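Uncharacterized hypothetical protein (Parabacteroides merdae, PDB 4EI0) is of unknown function, belonging to the DUF4466 family and built largely from antiparallel beta sheets. Local coordinates at residues B[54-59]-B[127-132]; B[64-69]-B[95-100]; B[16-21]-B[139-144]; B[35-40]-B[111-116]. One frame throughout, in Å; residues are numbered along the deposited sequence. Where two conformers were deposited one is given.

In the fold
Contacts 1 and 4 each join neighbouring antiparallel strands within one sheet, whereas contacts 2 and 3 pass between the two five-stranded sheets of a beta sandwich. Backbone hydrogen bonds therefore dominate 1 and 4; contact 2 has no hydrogen bond across it, and contact 3 has one, from a side-chain amide. Contacts 1 and 2 are buried, contact 4 has one buried and one polar face, and contact 3 lies at the surface. Contacts 1, 2 and 3 share the sheet containing strands 51-58 and 124-133. Contact 4 lies wholly in the facing sheet, which also supplies one strand each to contacts 2 and 3; there F38 and Y112 meet F127, F129 and F68 in the interior.

Contact 1. Residues B[54-59]-B[127-132]; sequences AQVVSS and FSFSVK
V56 swings CG1 to the far side of its CA-CB bond from its own backbone N (chi1 -156°), while F129 turns its ring away from its carbonyl carbon (chi1 -64°), and the two side chains run next to each other in the same direction. The result is a CH-pi contact: V56 CG1 sits 3.6 Å from the centroid of the F129 ring, only 11° off its normal. The second methyl meets the ring at its CD2-CE2 bond, V56 CG2 lying 3.5 Å from F129 CD2. Further along this face, S58 CB lies 3.7 Å from F127 CE1, while S58 OG turns to the carbonyl of I60.

The backbones pair in antiparallel fashion. Q55 and S130 exchange two N-H...O bonds, as do V57 and S128; the Q55 N to S130 O bond measures 2.8 Å. On the opposite face, where Q55, V57, S128 and S130 point, a water joins both strands. It donates to S128 O at 2.7 Å, accepts from Q55 NE2 at 3.3 Å, and lies 2.7 Å from S130 OG, so that one solvent molecule ties polar groups of both strands together.

Strand 51-58 is flanked on its other side by strand 96-100, and strand 124-133 by strand 138-147, while the V56-F129 face packs on F38, Y40 and Y112 of the facing sheet.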
loop_
_atom_site.group_PDB
_atom_site.type_symbol
_atom_site.label_atom_id
_atom_site.label_comp_id
_atom_site.label_asym_id
_atom_site.label_seq_id
_atom_site.Cartn_x
_atom_site.Cartn_y
_atom_site.Cartn_z
ATOM N N ALA B 54 3.387 0.403 -18.069
ATOM C CA ALA B 54 2.844 1.773 -18.065
ATOM C C ALA B 54 3.660 2.617 -19.054
ATOM O O ALA B 54 4.826 2.348 -19.278
ATOM C CB ALA B 54 2.918 2.345 -16.668
ATOM N N GLN B 55 3.054 3.643 -19.616
ATOM C CA GLN B 55 3.728 4.474 -20.553
ATOM C C GLN B 55 3.242 5.910 -20.473
ATOM O O GLN B 55 2.111 6.144 -20.087
ATOM C CB GLN B 55 3.464 3.877 -21.957
ATOM C CG GLN B 55 3.761 4.776 -23.086
ATOM C CD GLN B 55 3.488 4.123 -24.409
ATOM O OE1 GLN B 55 4.153 3.182 -24.809
ATOM N NE2 GLN B 55 2.520 4.659 -25.121
ATOM N N VAL B 56 4.110 6.877 -20.770
ATOM C CA VAL B 56 3.668 8.272 -20.940
ATOM C C VAL B 56 4.285 8.796 -22.222
ATOM O O VAL B 56 5.488 8.552 -22.494
ATOM C CB VAL B 56 4.133 9.232 -19.882
ATOM C CG1 VAL B 56 3.171 10.411 -19.849
ATOM C CG2 VAL B 56 4.265 8.567 -18.578
ATOM N N VAL B 57 3.463 9.457 -23.022
ATOM C CA VAL B 57 3.903 10.151 -24.229
ATOM C C VAL B 57 3.724 11.636 -23.920
ATOM O O VAL B 57 2.633 12.068 -23.619
ATOM C CB VAL B 57 3.048 9.738 -25.465
ATOM C CG1 VAL B 57 3.430 10.580 -26.684
ATOM C CG2 VAL B 57 3.190 8.241 -25.779
ATOM N N SER B 58 4.805 12.401 -23.927
ATOM C CA SER B 58 4.719 13.871 -23.797
ATOM C C SER B 58 4.671 14.508 -25.165
ATOM O O SER B 58 5.118 13.908 -26.139
ATOM C CB SER B 58 5.943 14.445 -23.075
ATOM O OG SER B 58 7.103 14.118 -23.780
ATOM N N SER B 59 4.172 15.737 -25.232
ATOM C CA SER B 59 3.998 16.413 -26.522
ATOM C C SER B 59 5.326 17.040 -26.989
ATOM O O SER B 59 5.475 17.297 -28.144
ATOM C CB SER B 59 2.892 17.477 -26.443
ATOM O OG SER B 59 3.225 18.445 -25.498
ATOM N N PHE B 127 0.303 15.565 -21.912
ATOM C CA PHE B 127 0.733 14.222 -21.587
ATOM C C PHE B 127 -0.388 13.190 -21.775
ATOM O O PHE B 127 -1.532 13.416 -21.377
ATOM C CB PHE B 127 1.182 14.188 -20.144
ATOM C CG PHE B 127 2.336 15.081 -19.846
ATOM C CD1 PHE B 127 3.625 14.636 -20.013
ATOM C CD2 PHE B 127 2.126 16.382 -19.436
ATOM C CE1 PHE B 127 4.690 15.481 -19.779
ATOM C CE2 PHE B 127 3.198 17.231 -19.155
ATOM C CZ PHE B 127 4.479 16.761 -19.307
ATOM N N SER B 128 -0.029 12.052 -22.355
ATOM C CA SER B 128 -0.928 10.908 -22.456
ATOM C C SER B 128 -0.340 9.702 -21.744
ATOM O O SER B 128 0.680 9.141 -22.173
ATOM C CB SER B 128 -1.211 10.604 -23.924
ATOM O OG SER B 128 -2.131 9.507 -23.967
ATOM N N PHE B 129 -0.953 9.348 -20.622
ATOM C CA PHE B 129 -0.515 8.196 -19.790
ATOM C C PHE B 129 -1.340 6.981 -20.189
ATOM O O PHE B 129 -2.533 7.118 -20.514
ATOM C CB PHE B 129 -0.773 8.428 -18.304
ATOM C CG PHE B 129 0.014 9.566 -17.692
ATOM C CD1 PHE B 129 -0.366 10.873 -17.879
ATOM C CD2 PHE B 129 1.183 9.314 -16.983
ATOM C CE1 PHE B 129 0.358 11.906 -17.331
ATOM C CE2 PHE B 129 1.911 10.351 -16.441
ATOM C CZ PHE B 129 1.496 11.648 -16.611
ATOM N N SER B 130 -0.726 5.803 -20.178
ATOM C CA SER B 130 -1.470 4.571 -20.509
ATOM C C SER B 130 -0.872 3.380 -19.809
ATOM O O SER B 130 0.273 3.427 -19.305
ATOM C CB SER B 130 -1.488 4.338 -22.008
ATOM O OG SER B 130 -0.177 4.268 -22.525
ATOM N N VAL B 131 -1.677 2.327 -19.714
ATOM C CA VAL B 131 -1.390 1.140 -18.922
ATOM C C VAL B 131 -1.893 -0.112 -19.670
ATOM O O VAL B 131 -2.909 -0.050 -20.347
ATOM C CB VAL B 131 -2.022 1.220 -17.490
ATOM C CG1 VAL B 131 -3.529 1.488 -17.553
ATOM C CG2 VAL B 131 -1.710 -0.030 -16.666
ATOM N N LYS B 132 -1.175 -1.218 -19.530
ATOM C CA LYS B 132 -1.599 -2.539 -20.000
ATOM C C LYS B 132 -1.646 -3.522 -18.817
ATOM O O LYS B 132 -0.762 -3.493 -17.979
ATOM C CB LYS B 132 -0.593 -3.087 -21.029
ATOM C CG LYS B 132 -0.485 -2.286 -22.340
ATOM C CD LYS B 132 0.533 -2.954 -23.290
ATOM C CE LYS B 132 1.196 -2.038 -24.307
ATOM N NZ LYS B 132 0.631 -2.056 -25.686
HETATM O O HOH W 1 0.858 6.707 -23.212
#

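Contact 2. Residues B[64-69]-B[95-100]; sequences TGTYFD and TTTVID
F68 makes its closest approach to both T97 and I99 with one ring carbon: CD2 lies 3.7 Å from T97 CG2 and equally far from I99 CG2, and both methyls approach the ring obliquely. At the base of the side chain, F68 CB is 3.8 Å from I99 CD1, so I99 follows the phenylalanine from its ring down to its backbone. T66 adds a lighter contact, its CG2 standing 3.9 Å from T97 OG1. The T97 rotamer (chi1 -62°) sets the methyl against F68 CD2 and leaves the hydroxyl beside its own backbone N, where it hydrogen-bonds T92 OG1.

No hydrogen bond links the two segments: strands 67-75 and 96-100 belong to different sheets of a beta sandwich and meet through side chains. With an alanine at F68, the methyls of T97 and I99 would probably lose their aromatic neighbour and a gap would open between the sheets.

Outside this first shell, V56 and L110 also touch the F68 side chain, and Y112 meets its ring with the planes about 55° apart. The backbone is held too: F68 N bonds S90 OG, and T66 O bonds T92 OG1, the same hydroxyl that pairs with T97.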
loop_
_atom_site.group_PDB
_atom_site.type_symbol
_atom_site.label_atom_id
_atom_site.label_comp_id
_atom_site.label_asym_id
_atom_site.label_seq_id
_atom_site.Cartn_x
_atom_site.Cartn_y
_atom_site.Cartn_z
ATOM N N THR B 64 16.981 14.781 -20.668
ATOM C CA THR B 64 17.560 13.625 -19.993
ATOM C C THR B 64 17.274 13.644 -18.513
ATOM O O THR B 64 17.365 14.666 -17.882
ATOM C CB THR B 64 19.072 13.530 -20.189
ATOM O OG1 THR B 64 19.323 13.477 -21.588
ATOM C CG2 THR B 64 19.595 12.235 -19.547
ATOM N N GLY B 65 16.871 12.497 -17.970
ATOM C CA GLY B 65 16.410 12.430 -16.590
ATOM C C GLY B 65 14.914 12.282 -16.468
ATOM O O GLY B 65 14.412 12.070 -15.389
ATOM N N THR B 66 14.184 12.424 -17.565
ATOM C CA THR B 66 12.736 12.136 -17.594
ATOM C C THR B 66 12.547 10.594 -17.371
ATOM O O THR B 66 13.198 9.779 -18.026
ATOM C CB THR B 66 12.163 12.526 -18.939
ATOM O OG1 THR B 66 12.304 13.940 -19.080
ATOM C CG2 THR B 66 10.699 12.130 -19.089
ATOM N N TYR B 67 11.805 10.206 -16.353
ATOM C CA TYR B 67 11.661 8.803 -16.022
ATOM C C TYR B 67 10.411 8.522 -15.178
ATOM O O TYR B 67 9.798 9.440 -14.649
ATOM C CB TYR B 67 12.922 8.280 -15.281
ATOM C CG TYR B 67 13.027 8.670 -13.859
ATOM C CD1 TYR B 67 13.085 9.973 -13.498
ATOM C CD2 TYR B 67 13.084 7.713 -12.842
ATOM C CE1 TYR B 67 13.166 10.353 -12.193
ATOM C CE2 TYR B 67 13.180 8.084 -11.520
ATOM C CZ TYR B 67 13.217 9.408 -11.208
ATOM O OH TYR B 67 13.295 9.840 -9.923
ATOM N N PHE B 68 10.060 7.230 -15.086
ATOM C CA PHE B 68 9.164 6.708 -14.065
ATOM C C PHE B 68 10.039 6.135 -12.982
ATOM O O PHE B 68 10.899 5.330 -13.251
ATOM C CB PHE B 68 8.362 5.537 -14.611
ATOM C CG PHE B 68 7.041 5.880 -15.200
ATOM C CD1 PHE B 68 6.002 6.344 -14.399
ATOM C CD2 PHE B 68 6.773 5.589 -16.520
ATOM C CE1 PHE B 68 4.738 6.588 -14.925
ATOM C CE2 PHE B 68 5.529 5.851 -17.040
ATOM C CZ PHE B 68 4.508 6.330 -16.238
ATOM N N ASP B 69 9.805 6.514 -11.742
ATOM C CA ASP B 69 10.455 5.874 -10.620
ATOM C C ASP B 69 9.831 4.454 -10.594
ATOM O O ASP B 69 8.637 4.300 -10.837
ATOM C CB ASP B 69 10.177 6.778 -9.389
ATOM C CG ASP B 69 10.472 6.171 -8.031
ATOM O OD1 ASP B 69 10.513 4.965 -7.844
ATOM O OD2 ASP B 69 10.538 6.967 -7.074
ATOM N N THR B 95 9.758 11.285 -26.971
ATOM C CA THR B 95 8.558 11.616 -26.218
ATOM C C THR B 95 8.003 10.529 -25.313
ATOM O O THR B 95 7.130 10.814 -24.500
ATOM C CB THR B 95 7.431 11.918 -27.190
ATOM O OG1 THR B 95 7.232 10.765 -28.039
ATOM C CG2 THR B 95 7.807 13.125 -28.076
ATOM N N THR B 96 8.480 9.291 -25.455
ATOM C CA THR B 96 7.822 8.128 -24.844
ATOM C C THR B 96 8.657 7.446 -23.779
ATOM O O THR B 96 9.782 7.017 -24.043
ATOM C CB THR B 96 7.429 7.122 -25.949
ATOM O OG1 THR B 96 6.648 7.855 -26.888
ATOM C CG2 THR B 96 6.577 5.901 -25.429
ATOM N N THR B 97 8.082 7.349 -22.593
ATOM C CA THR B 97 8.683 6.677 -21.455
ATOM C C THR B 97 7.865 5.410 -21.176
ATOM O O THR B 97 6.666 5.496 -21.046
ATOM C CB THR B 97 8.675 7.578 -20.219
ATOM O OG1 THR B 97 9.447 8.756 -20.471
ATOM C CG2 THR B 97 9.182 6.814 -18.975
ATOM N N VAL B 98 8.518 4.258 -21.098
ATOM C CA VAL B 98 7.823 3.006 -20.817
ATOM C C VAL B 98 8.475 2.355 -19.624
ATOM O O VAL B 98 9.700 2.478 -19.405
ATOM C CB VAL B 98 7.850 2.069 -22.037
ATOM C CG1 VAL B 98 9.274 1.596 -22.312
ATOM C CG2 VAL B 98 6.865 0.918 -21.849
ATOM N N ILE B 99 7.663 1.679 -18.829
ATOM C CA ILE B 99 8.173 0.928 -17.696
ATOM C C ILE B 99 7.362 -0.389 -17.585
ATOM O O ILE B 99 6.149 -0.383 -17.786
ATOM C CB ILE B 99 8.103 1.739 -16.402
ATOM C CG1 ILE B 99 8.928 1.053 -15.319
ATOM C CG2 ILE B 99 6.637 1.924 -16.016
ATOM C CD1 ILE B 99 9.170 1.899 -14.081
ATOM N N ASP B 100 8.058 -1.478 -17.274
ATOM C CA ASP B 100 7.456 -2.824 -17.167
ATOM C C ASP B 100 7.343 -3.237 -15.733
ATOM O O ASP B 100 8.312 -3.080 -14.969
ATOM C CB ASP B 100 8.333 -3.873 -17.842
ATOM C CG ASP B 100 8.250 -3.834 -19.347
ATOM O OD1 ASP B 100 7.202 -3.468 -19.864
ATOM O OD2 ASP B 100 9.235 -4.172 -20.012
#

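Contact 3. Residues B[16-21]-B[139-144]; sequences LSNDCI and AEYKLG
Two edge strands, one from each sheet of the beta sandwich, face each other where N18, D19 and C20 lie against A139, Y141 and L143. Strands 17-21 and 139-144 run nearly parallel, 17° apart with axes 6.3 Å apart at closest, yet no backbone hydrogen bond joins them.

The one hydrogen bond across the contact comes from N18. Its chi1 of 69° places CG between the backbone N and the carbonyl carbon, and ND2 reaches E140 O at 3.1 Å. The acceptor lies in the N18 amide plane, but the donor stands above the carbonyl plane of E140 instead of on a lone pair. The other end of the amide is also held, because N18 OD1 is hydrogen-bonded to Y40 OH; both ends are thus engaged, and the bond to E140 O favours this orientation of the amide. Alongside, A139 CB packs 3.6 Å from N18 CG.

Y141 turns one ring face to the backbone of the other strand. C20 N lies 3.7 Å above the ring plane, over its centre; this amide is buried by the contact and has no partner in the model. D19 CA makes an off-centre CH-pi contact, 4.2 Å from the Y141 centroid, while the D19 carboxylate runs beside the ring with its plane 87° from it. C20 CB comes 3.7 Å from Y141 CD1, and C20 SG lies 4.0 Å from L143 CD1. Outermost strands of two sheets, facing each other through side chains without backbone bonds, make this a sheet-to-sheet contact at one edge of a beta sandwich.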
loop_
_atom_site.group_PDB
_atom_site.type_symbol
_atom_site.label_atom_id
_atom_site.label_comp_id
_atom_site.label_asym_id
_atom_site.label_seq_id
_atom_site.Cartn_x
_atom_site.Cartn_y
_atom_site.Cartn_z
ATOM N N LEU B 16 -9.482 -3.067 -15.899
ATOM C CA LEU B 16 -8.334 -2.154 -15.765
ATOM C C LEU B 16 -8.785 -0.741 -15.802
ATOM O O LEU B 16 -9.560 -0.362 -16.673
ATOM C CB LEU B 16 -7.369 -2.364 -16.931
ATOM C CG LEU B 16 -6.069 -1.571 -16.845
ATOM C CD1 LEU B 16 -5.400 -1.744 -15.472
ATOM C CD2 LEU B 16 -5.177 -2.105 -17.959
ATOM N N SER B 17 -8.365 0.045 -14.823
ATOM C CA SER B 17 -8.671 1.454 -14.808
ATOM C C SER B 17 -7.447 2.302 -14.390
ATOM O O SER B 17 -6.443 1.778 -13.884
ATOM C CB SER B 17 -9.817 1.689 -13.862
ATOM O OG SER B 17 -9.330 1.514 -12.559
ATOM N N ASN B 18 -7.537 3.614 -14.607
ATOM C CA ASN B 18 -6.405 4.503 -14.297
ATOM C C ASN B 18 -6.850 5.904 -13.911
ATOM O O ASN B 18 -7.961 6.300 -14.197
ATOM C CB ASN B 18 -5.351 4.477 -15.423
ATOM C CG ASN B 18 -5.788 5.142 -16.772
ATOM O OD1 ASN B 18 -4.974 5.243 -17.697
ATOM N ND2 ASN B 18 -6.999 5.610 -16.869
ATOM N N ASP B 19 -5.972 6.630 -13.245
ATOM C CA ASP B 19 -6.201 8.015 -12.880
ATOM C C ASP B 19 -4.848 8.663 -12.677
ATOM O O ASP B 19 -3.915 7.987 -12.315
ATOM C CB ASP B 19 -6.972 8.098 -11.573
ATOM C CG ASP B 19 -7.367 9.534 -11.231
ATOM O OD1 ASP B 19 -8.034 10.179 -12.042
ATOM O OD2 ASP B 19 -6.981 10.038 -10.173
ATOM N N CYS B 20 -4.707 9.950 -12.973
ATOM C CA CYS B 20 -3.410 10.582 -12.857
ATOM C C CYS B 20 -3.580 11.970 -12.292
ATOM O O CYS B 20 -4.486 12.681 -12.701
ATOM C CB CYS B 20 -2.695 10.616 -14.229
ATOM S SG CYS B 20 -0.920 10.946 -14.056
ATOM N N ILE B 21 -2.715 12.347 -11.354
ATOM C CA ILE B 21 -2.757 13.673 -10.717
ATOM C C ILE B 21 -1.393 14.351 -10.830
ATOM O O ILE B 21 -0.373 13.737 -10.612
ATOM C CB ILE B 21 -3.295 13.637 -9.249
ATOM C CG1 ILE B 21 -2.283 13.065 -8.247
ATOM C CG2 ILE B 21 -4.614 12.859 -9.189
ATOM C CD1 ILE B 21 -2.584 13.393 -6.788
ATOM N N ALA B 139 -5.834 0.956 -20.567
ATOM C CA ALA B 139 -6.512 2.196 -20.154
ATOM C C ALA B 139 -5.605 3.379 -20.469
ATOM O O ALA B 139 -4.408 3.198 -20.676
ATOM C CB ALA B 139 -6.875 2.224 -18.675
ATOM N N GLU B 140 -6.185 4.581 -20.470
ATOM C CA GLU B 140 -5.472 5.781 -20.905
ATOM C C GLU B 140 -5.997 6.966 -20.139
ATOM O O GLU B 140 -7.138 6.934 -19.708
ATOM C CB GLU B 140 -5.634 5.995 -22.436
ATOM C CG GLU B 140 -6.131 7.362 -22.870
ATOM C CD GLU B 140 -6.118 7.520 -24.379
ATOM O OE1 GLU B 140 -6.744 6.688 -25.072
ATOM O OE2 GLU B 140 -5.471 8.473 -24.871
ATOM N N TYR B 141 -5.150 7.973 -19.934
ATOM C CA TYR B 141 -5.498 9.176 -19.183
ATOM C C TYR B 141 -4.649 10.337 -19.672
ATOM O O TYR B 141 -3.435 10.233 -19.674
ATOM C CB TYR B 141 -5.251 8.983 -17.685
ATOM C CG TYR B 141 -6.004 9.949 -16.800
ATOM C CD1 TYR B 141 -5.536 11.237 -16.574
ATOM C CD2 TYR B 141 -7.211 9.574 -16.200
ATOM C CE1 TYR B 141 -6.247 12.123 -15.778
ATOM C CE2 TYR B 141 -7.914 10.453 -15.409
ATOM C CZ TYR B 141 -7.424 11.697 -15.203
ATOM O OH TYR B 141 -8.146 12.502 -14.438
ATOM N N LYS B 142 -5.287 11.449 -20.058
ATOM C CA LYS B 142 -4.580 12.632 -20.588
ATOM C C LYS B 142 -4.606 13.759 -19.569
ATOM O O LYS B 142 -5.597 13.951 -18.884
ATOM C CB LYS B 142 -5.251 13.140 -21.881
ATOM C CG LYS B 142 -5.313 12.081 -22.969
ATOM C CD LYS B 142 -5.974 12.578 -24.242
ATOM C CE LYS B 142 -5.835 11.554 -25.356
ATOM N NZ LYS B 142 -4.472 10.945 -25.331
ATOM N N LEU B 143 -3.494 14.495 -19.485
ATOM C CA LEU B 143 -3.378 15.674 -18.662
ATOM C C LEU B 143 -2.707 16.815 -19.468
ATOM O O LEU B 143 -1.888 16.577 -20.367
ATOM C CB LEU B 143 -2.549 15.378 -17.410
ATOM C CG LEU B 143 -3.269 14.707 -16.254
ATOM C CD1 LEU B 143 -2.262 14.509 -15.133
ATOM C CD2 LEU B 143 -4.453 15.585 -15.843
ATOM N N GLY B 144 -3.062 18.046 -19.116
ATOM C CA GLY B 144 -2.584 19.236 -19.755
ATOM C C GLY B 144 -3.528 19.788 -20.801
ATOM O O GLY B 144 -4.603 19.238 -21.017
#

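Contact 4. Residues B[35-40]-B[111-116]; sequences EIEFAY and RYYYII
Backbone hydrogen bonds pair I36 with Y114 and F38 with Y112, twice each. I36 N lies 2.8 Å from Y114 O, and Y112 N lies 3.0 Å from F38 O. Between the two pairs E37 faces Y113 as a non-hydrogen-bonded pair, and E35 faces I115 in the same way just beyond I36-Y114.

Carboxylate arms pack on a ring on the face of E35, E37, R111 and Y113. E37 holds CG anti to its N (chi1 -175°) and runs extended beside the Y113 ring, bringing E37 CD to 3.4 Å from Y113 CE1 with carboxylate and ring planes 37° apart. E35 reaches the same CD1-CE1 side of the ring, obliquely, E35 OE2 lying 3.6 Å from Y113 CD1.

By charge alone, E37 OE2 faces R111 NE at 4.3 Å, well out of the guanidinium plane; the salt bridge of E37 is to R23, while R111 has its own with D81. A leucine in place of E37 would probably leave R23 without its carboxylate mate.

These strands, 35-43 and 107-115, are neighbours in one sheet of the beta sandwich, the latter at its middle.

Apolar contacts fill the opposite face. F38 CD1 meets Y112 at its edge, in the ring plane, 3.8 Å from CD2. I36 crosses I116 at about a right angle, with I36 CG1 3.7 Å from I116 CD1. Beyond them F127 packs against F38, Y112 and Y114.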
loop_
_atom_site.group_PDB
_atom_site.type_symbol
_atom_site.label_atom_id
_atom_site.label_comp_id
_atom_site.label_asym_id
_atom_site.label_seq_id
_atom_site.Cartn_x
_atom_site.Cartn_y
_atom_site.Cartn_z
ATOM N N GLU B 35 11.547 19.791 -12.908
ATOM C CA GLU B 35 10.653 18.686 -13.188
ATOM C C GLU B 35 9.183 19.070 -13.036
ATOM O O GLU B 35 8.845 19.977 -12.261
ATOM C CB GLU B 35 11.056 17.513 -12.297
ATOM C CG GLU B 35 10.850 17.729 -10.830
ATOM C CD GLU B 35 11.625 16.743 -9.947
ATOM O OE1 GLU B 35 12.691 16.184 -10.323
ATOM O OE2 GLU B 35 11.115 16.521 -8.844
ATOM N N ILE B 36 8.314 18.411 -13.805
ATOM C CA ILE B 36 6.873 18.370 -13.536
ATOM C C ILE B 36 6.620 16.907 -13.127
ATOM O O ILE B 36 6.986 15.948 -13.844
ATOM C CB ILE B 36 5.991 18.698 -14.745
ATOM C CG1 ILE B 36 6.483 19.962 -15.421
ATOM C CG2 ILE B 36 4.525 18.798 -14.341
ATOM C CD1 ILE B 36 5.588 20.446 -16.538
ATOM N N GLU B 37 6.059 16.758 -11.944
ATOM C CA GLU B 37 5.866 15.461 -11.314
ATOM C C GLU B 37 4.405 15.058 -11.318
ATOM O O GLU B 37 3.533 15.873 -10.976
ATOM C CB GLU B 37 6.311 15.537 -9.883
ATOM C CG GLU B 37 6.263 14.194 -9.174
ATOM C CD GLU B 37 6.633 14.296 -7.714
ATOM O OE1 GLU B 37 7.302 15.277 -7.317
ATOM O OE2 GLU B 37 6.256 13.389 -6.962
ATOM N N PHE B 38 4.159 13.804 -11.676
ATOM C CA PHE B 38 2.809 13.252 -11.800
ATOM C C PHE B 38 2.734 11.945 -10.964
ATOM O O PHE B 38 3.742 11.251 -10.812
ATOM C CB PHE B 38 2.473 12.956 -13.265
ATOM C CG PHE B 38 2.369 14.167 -14.151
ATOM C CD1 PHE B 38 3.489 14.710 -14.727
ATOM C CD2 PHE B 38 1.161 14.763 -14.374
ATOM C CE1 PHE B 38 3.391 15.825 -15.538
ATOM C CE2 PHE B 38 1.051 15.889 -15.171
ATOM C CZ PHE B 38 2.171 16.416 -15.760
ATOM N N ALA B 39 1.553 11.622 -10.430
ATOM C CA ALA B 39 1.304 10.359 -9.737
ATOM C C ALA B 39 0.246 9.622 -10.549
ATOM O O ALA B 39 -0.888 10.086 -10.632
ATOM C CB ALA B 39 0.830 10.592 -8.310
ATOM N N TYR B 40 0.648 8.530 -11.202
ATOM C CA TYR B 40 -0.201 7.781 -12.136
ATOM C C TYR B 40 -0.650 6.500 -11.413
ATOM O O TYR B 40 0.177 5.638 -11.143
ATOM C CB TYR B 40 0.547 7.394 -13.377
ATOM C CG TYR B 40 -0.252 6.670 -14.459
ATOM C CD1 TYR B 40 -1.539 7.059 -14.797
ATOM C CD2 TYR B 40 0.310 5.609 -15.171
ATOM C CE1 TYR B 40 -2.263 6.396 -15.785
ATOM C CE2 TYR B 40 -0.400 4.954 -16.187
ATOM C CZ TYR B 40 -1.684 5.358 -16.496
ATOM O OH TYR B 40 -2.390 4.709 -17.506
ATOM N N ARG B 111 5.253 7.293 -9.901
ATOM C CA ARG B 111 5.594 8.705 -10.114
ATOM C C ARG B 111 6.395 8.886 -11.364
ATOM O O ARG B 111 7.392 8.183 -11.585
ATOM C CB ARG B 111 6.338 9.206 -8.918
ATOM C CG ARG B 111 5.413 9.268 -7.716
ATOM C CD ARG B 111 6.143 9.646 -6.457
ATOM N NE ARG B 111 5.197 9.584 -5.370
ATOM C CZ ARG B 111 5.526 9.600 -4.095
ATOM N NH1 ARG B 111 6.790 9.675 -3.730
ATOM N NH2 ARG B 111 4.576 9.503 -3.196
ATOM N N TYR B 112 5.934 9.796 -12.220
ATOM C CA TYR B 112 6.621 10.175 -13.447
ATOM C C TYR B 112 7.148 11.592 -13.298
ATOM O O TYR B 112 6.429 12.485 -12.811
ATOM C CB TYR B 112 5.655 10.102 -14.614
ATOM C CG TYR B 112 6.086 10.748 -15.923
ATOM C CD1 TYR B 112 7.005 10.146 -16.762
ATOM C CD2 TYR B 112 5.505 11.924 -16.355
ATOM C CE1 TYR B 112 7.385 10.723 -17.953
ATOM C CE2 TYR B 112 5.885 12.519 -17.537
ATOM C CZ TYR B 112 6.806 11.913 -18.333
ATOM O OH TYR B 112 7.140 12.476 -19.526
ATOM N N TYR B 113 8.390 11.767 -13.720
ATOM C CA TYR B 113 9.119 13.018 -13.658
ATOM C C TYR B 113 9.491 13.446 -15.071
ATOM O O TYR B 113 10.237 12.755 -15.759
ATOM C CB TYR B 113 10.369 12.819 -12.807
ATOM C CG TYR B 113 10.042 12.494 -11.377
ATOM C CD1 TYR B 113 9.860 13.498 -10.439
ATOM C CD2 TYR B 113 9.924 11.187 -10.962
ATOM C CE1 TYR B 113 9.578 13.201 -9.122
ATOM C CE2 TYR B 113 9.640 10.871 -9.655
ATOM C CZ TYR B 113 9.467 11.878 -8.746
ATOM O OH TYR B 113 9.152 11.537 -7.498
ATOM N N TYR B 114 8.901 14.547 -15.534
ATOM C CA TYR B 114 9.222 15.122 -16.811
ATOM C C TYR B 114 10.216 16.242 -16.536
ATOM O O TYR B 114 9.886 17.177 -15.802
ATOM C CB TYR B 114 7.989 15.704 -17.445
ATOM C CG TYR B 114 8.184 16.433 -18.729
ATOM C CD1 TYR B 114 8.323 15.743 -19.916
ATOM C CD2 TYR B 114 8.153 17.820 -18.794
ATOM C CE1 TYR B 114 8.441 16.402 -21.139
ATOM C CE2 TYR B 114 8.267 18.496 -20.022
ATOM C CZ TYR B 114 8.432 17.795 -21.177
ATOM O OH TYR B 114 8.546 18.410 -22.375
ATOM N N ILE B 115 11.414 16.170 -17.128
ATOM C CA ILE B 115 12.408 17.256 -16.959
ATOM C C ILE B 115 12.177 18.197 -18.152
ATOM O O ILE B 115 12.272 17.785 -19.285
ATOM C CB ILE B 115 13.846 16.752 -16.898
ATOM C CG1 ILE B 115 14.037 15.664 -15.835
ATOM C CG2 ILE B 115 14.799 17.901 -16.530
ATOM C CD1 ILE B 115 13.696 16.086 -14.413
ATOM N N ILE B 116 11.816 19.453 -17.865
ATOM C CA ILE B 116 11.399 20.450 -18.851
ATOM C C ILE B 116 12.581 20.797 -19.722
ATOM O O ILE B 116 13.614 21.186 -19.203
ATOM C CB ILE B 116 10.774 21.723 -18.142
ATOM C CG1 ILE B 116 9.574 21.334 -17.286
ATOM C CG2 ILE B 116 10.350 22.775 -19.116
ATOM C CD1 ILE B 116 9.130 22.363 -16.265
#